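Local coordinates for protein AvmM (Streptomyces sp. NBRC 109436, PDB 7FE6) that catalyses macrocyclization in alchivemycin A biosynthesis, through dehydration and Michael-type addition, at residues 55-61 with 174-179. Numbering follows the deposited sequence.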
ATOM      1  N   TYR A  55      23.224   1.543  -3.808  1.00 67.13           N
ATOM      2  CA  TYR A  55      23.799   0.620  -2.836  1.00 67.79           C
ATOM      3  C   TYR A  55      24.454  -0.567  -3.539  1.00 68.18           C
ATOM      4  O   TYR A  55      23.871  -1.138  -4.466  1.00 68.78           O
ATOM      5  CB  TYR A  55      22.740   0.127  -1.868  1.00 67.67           C
ATOM      6  CG  TYR A  55      22.553   1.084  -0.734  1.00 69.47           C
ATOM      7  CD1 TYR A  55      23.447   1.100   0.319  1.00 69.53           C
ATOM      8  CD2 TYR A  55      21.506   1.998  -0.727  1.00 65.51           C
ATOM      9  CE1 TYR A  55      23.300   1.979   1.357  1.00 71.68           C
ATOM     10  CE2 TYR A  55      21.357   2.889   0.306  1.00 65.71           C
ATOM     11  CZ  TYR A  55      22.260   2.874   1.351  1.00 69.02           C
ATOM     12  OH  TYR A  55      22.139   3.747   2.408  1.00 70.92           O
ATOM     13  N   PRO A  56      25.649  -0.960  -3.091  1.00 67.51           N
ATOM     14  CA  PRO A  56      26.395  -1.996  -3.824  1.00 70.04           C
ATOM     15  C   PRO A  56      25.835  -3.395  -3.659  1.00 66.77           C
ATOM     16  O   PRO A  56      26.069  -4.254  -4.522  1.00 65.47           O
ATOM     17  CB  PRO A  56      27.815  -1.884  -3.245  1.00 70.99           C
ATOM     18  CG  PRO A  56      27.628  -1.278  -1.892  1.00 75.67           C
ATOM     19  CD  PRO A  56      26.449  -0.348  -2.015  1.00 70.46           C
ATOM     20  N   ASP A  57      25.140  -3.672  -2.564  1.00 67.27           N
ATOM     21  CA  ASP A  57      24.558  -4.990  -2.378  1.00 65.75           C
ATOM     22  C   ASP A  57      23.368  -4.848  -1.442  1.00 62.59           C
ATOM     23  O   ASP A  57      23.412  -4.064  -0.490  1.00 64.19           O
ATOM     24  CB  ASP A  57      25.600  -5.979  -1.830  1.00 63.25           C
ATOM     25  CG  ASP A  57      25.320  -7.411  -2.253  1.00 65.95           C
ATOM     26  OD1 ASP A  57      24.321  -7.643  -2.979  1.00 60.82           O
ATOM     27  OD2 ASP A  57      26.096  -8.310  -1.851  1.00 72.59           O
ATOM     28  N   THR A  58      22.281  -5.543  -1.756  1.00 62.53           N
ATOM     29  CA  THR A  58      21.064  -5.411  -0.970  1.00 59.71           C
ATOM     30  C   THR A  58      20.354  -6.747  -0.908  1.00 59.43           C
ATOM     31  O   THR A  58      20.436  -7.547  -1.844  1.00 58.33           O
ATOM     32  CB  THR A  58      20.086  -4.412  -1.563  1.00 59.34           C
ATOM     33  OG1 THR A  58      19.685  -4.891  -2.851  1.00 57.18           O
ATOM     34  CG2 THR A  58      20.690  -3.005  -1.668  1.00 62.50           C
ATOM     35  N   GLY A  59      19.594  -6.938   0.171  1.00 58.59           N
ATOM     36  CA  GLY A  59      18.703  -8.075   0.304  1.00 57.80           C
ATOM     37  C   GLY A  59      17.581  -7.759   1.267  1.00 54.57           C
ATOM     38  O   GLY A  59      17.713  -6.901   2.143  1.00 54.86           O
ATOM     39  N   LEU A  60      16.469  -8.473   1.101  1.00 54.63           N
ATOM     40  CA  LEU A  60      15.284  -8.250   1.921  1.00 52.28           C
ATOM     41  C   LEU A  60      15.302  -9.101   3.191  1.00 55.98           C
ATOM     42  O   LEU A  60      15.646 -10.289   3.167  1.00 55.53           O
ATOM     43  CB  LEU A  60      14.008  -8.571   1.134  1.00 47.93           C
ATOM     44  CG  LEU A  60      12.719  -8.383   1.961  1.00 49.92           C
ATOM     45  CD1 LEU A  60      12.493  -6.917   2.311  1.00 48.55           C
ATOM     46  CD2 LEU A  60      11.472  -9.058   1.394  1.00 44.76           C
ATOM     47  N   ASN A  61      14.884  -8.490   4.294  1.00 53.19           N
ATOM     48  CA  ASN A  61      14.543  -9.203   5.516  1.00 55.62           C
ATOM     49  C   ASN A  61      13.045  -9.064   5.771  1.00 54.99           C
ATOM     50  O   ASN A  61      12.428  -8.050   5.418  1.00 53.77           O
ATOM     51  CB  ASN A  61      15.343  -8.673   6.715  1.00 54.28           C
ATOM     52  CG  ASN A  61      16.853  -8.761   6.493  1.00 58.21           C
ATOM     53  OD1 ASN A  61      17.436  -9.846   6.517  1.00 58.45           O
ATOM     54  ND2 ASN A  61      17.485  -7.613   6.235  1.00 58.06           N
ATOM     55  N   LEU A 174      20.719 -12.066   9.295  1.00 70.27           N
ATOM     56  CA  LEU A 174      20.048 -11.104   8.430  1.00 66.78           C
ATOM     57  C   LEU A 174      21.023 -10.414   7.482  1.00 67.14           C
ATOM     58  O   LEU A 174      22.206 -10.223   7.803  1.00 67.34           O
ATOM     59  CB  LEU A 174      19.323 -10.042   9.261  1.00 66.35           C
ATOM     60  CG  LEU A 174      18.380 -10.531  10.361  1.00 67.40           C
ATOM     61  CD1 LEU A 174      17.605  -9.361  10.942  1.00 64.95           C
ATOM     62  CD2 LEU A 174      17.445 -11.606   9.834  1.00 63.27           C
ATOM     63  N   PHE A 175      20.489  -9.954   6.344  1.00 63.64           N
ATOM     64  CA  PHE A 175      21.306  -9.290   5.333  1.00 63.59           C
ATOM     65  C   PHE A 175      21.432  -7.800   5.633  1.00 63.95           C
ATOM     66  O   PHE A 175      20.426  -7.116   5.851  1.00 58.79           O
ATOM     67  CB  PHE A 175      20.732  -9.474   3.928  1.00 62.34           C
ATOM     68  CG  PHE A 175      21.638  -8.936   2.858  1.00 63.86           C
ATOM     69  CD1 PHE A 175      21.597  -7.594   2.501  1.00 62.01           C
ATOM     70  CD2 PHE A 175      22.591  -9.765   2.262  1.00 62.72           C
ATOM     71  CE1 PHE A 175      22.470  -7.089   1.549  1.00 63.62           C
ATOM     72  CE2 PHE A 175      23.462  -9.271   1.300  1.00 63.93           C
ATOM     73  CZ  PHE A 175      23.397  -7.930   0.935  1.00 66.39           C
ATOM     74  N   GLY A 176      22.677  -7.306   5.644  1.00 65.11           N
ATOM     75  CA  GLY A 176      22.927  -5.877   5.667  1.00 66.52           C
ATOM     76  C   GLY A 176      23.666  -5.360   6.885  1.00 69.29           C
ATOM     77  O   GLY A 176      23.659  -5.997   7.948  1.00 72.75           O
ATOM     78  N   ASN A 177      24.364  -4.234   6.722  1.00 69.61           N
ATOM     79  CA  ASN A 177      24.914  -3.502   7.852  1.00 74.26           C
ATOM     80  C   ASN A 177      24.207  -2.181   8.098  1.00 70.74           C
ATOM     81  O   ASN A 177      24.282  -1.655   9.210  1.00 75.26           O
ATOM     82  CB  ASN A 177      26.426  -3.268   7.664  1.00 75.43           C
ATOM     83  CG  ASN A 177      26.730  -2.279   6.560  1.00 78.91           C
ATOM     84  OD1 ASN A 177      25.976  -2.165   5.591  1.00 77.88           O
ATOM     85  ND2 ASN A 177      27.860  -1.588   6.675  1.00 80.33           N
ATOM     86  N   VAL A 178      23.536  -1.631   7.093  1.00 71.89           N
ATOM     87  CA  VAL A 178      22.597  -0.536   7.279  1.00 71.91           C
ATOM     88  C   VAL A 178      21.268  -0.971   6.674  1.00 68.65           C
ATOM     89  O   VAL A 178      21.206  -1.921   5.888  1.00 65.73           O
ATOM     90  CB  VAL A 178      23.099   0.774   6.654  1.00 74.51           C
ATOM     91  CG1 VAL A 178      24.413   1.193   7.316  1.00 74.11           C
ATOM     92  CG2 VAL A 178      23.277   0.593   5.164  1.00 71.35           C
ATOM     93  N   PHE A 179      20.196  -0.262   7.042  1.00 65.97           N
ATOM     94  CA  PHE A 179      18.855  -0.766   6.760  1.00 64.09           C
ATOM     95  C   PHE A 179      17.948   0.326   6.204  1.00 68.08           C
ATOM     96  O   PHE A 179      18.244   1.520   6.271  1.00 71.43           O
ATOM     97  CB  PHE A 179      18.236  -1.394   8.019  1.00 61.52           C
ATOM     98  CG  PHE A 179      19.049  -2.516   8.576  1.00 60.66           C
ATOM     99  CD1 PHE A 179      18.908  -3.798   8.080  1.00 59.04           C
ATOM    100  CD2 PHE A 179      20.004  -2.279   9.555  1.00 65.79           C
ATOM    101  CE1 PHE A 179      19.686  -4.837   8.580  1.00 66.17           C
ATOM    102  CE2 PHE A 179      20.795  -3.304  10.053  1.00 67.06           C
ATOM    103  CZ  PHE A 179      20.636  -4.587   9.569  1.00 67.19           C
TER
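Asn61 uses both arms of its amide to grip the backbone of Phe175. Asn61 OD1 accepts the N-H of Phe175 (N to OD1 3.1 Å), in the carbonyl plane and on a lone pair, while Asn61 ND2 donates to Phe175 O at 3.0 Å. This second bond is nearly straight (N-H...O 165°), and Phe175 O lies almost in the plane of the Asn61 amide. The two bonds, one to each end, fix the rotation of the amide and which end is oxygen. Beside it, Leu174 CB comes to 3.3 Å from Asn61 OD1. Exchanging Asn61 for an alanine would probably leave the N-H and C=O of Phe175 and the carbonyl of Leu158, a further acceptor of ND2, without these mates, and the loop less firmly held at Phe175.

From that doubly held backbone the Phe175 ring, its CG swung anti to the backbone N (chi1 -173°), extends along the 57-59 backbone. Phe175 CD1 lies 3.1 Å from Gly59 N, where the missing side chain makes room: a CB on Gly59 would run into the ring. At the far end, Asp57 CG sits at the ring edge, 3.8 Å from Phe175 CZ, ring and carboxylate standing almost perpendicular (79°). Separately, Val178 CG2 makes an apolar contact with Tyr55 CE1 at 4.1 Å.

Asp57 OD1 accepts a hydrogen bond from Val128 N, and Tyr55 OH bonds Tyr12 OH; both would help orient their groups. Asn177 and Val178 form a classic beta bulge opposite Met161. This two-bond asparagine side-chain-to-backbone pairing joins the loop before strand 178-189 to strand 57-66, across the intervening strand 153-162 of a mixed beta sheet.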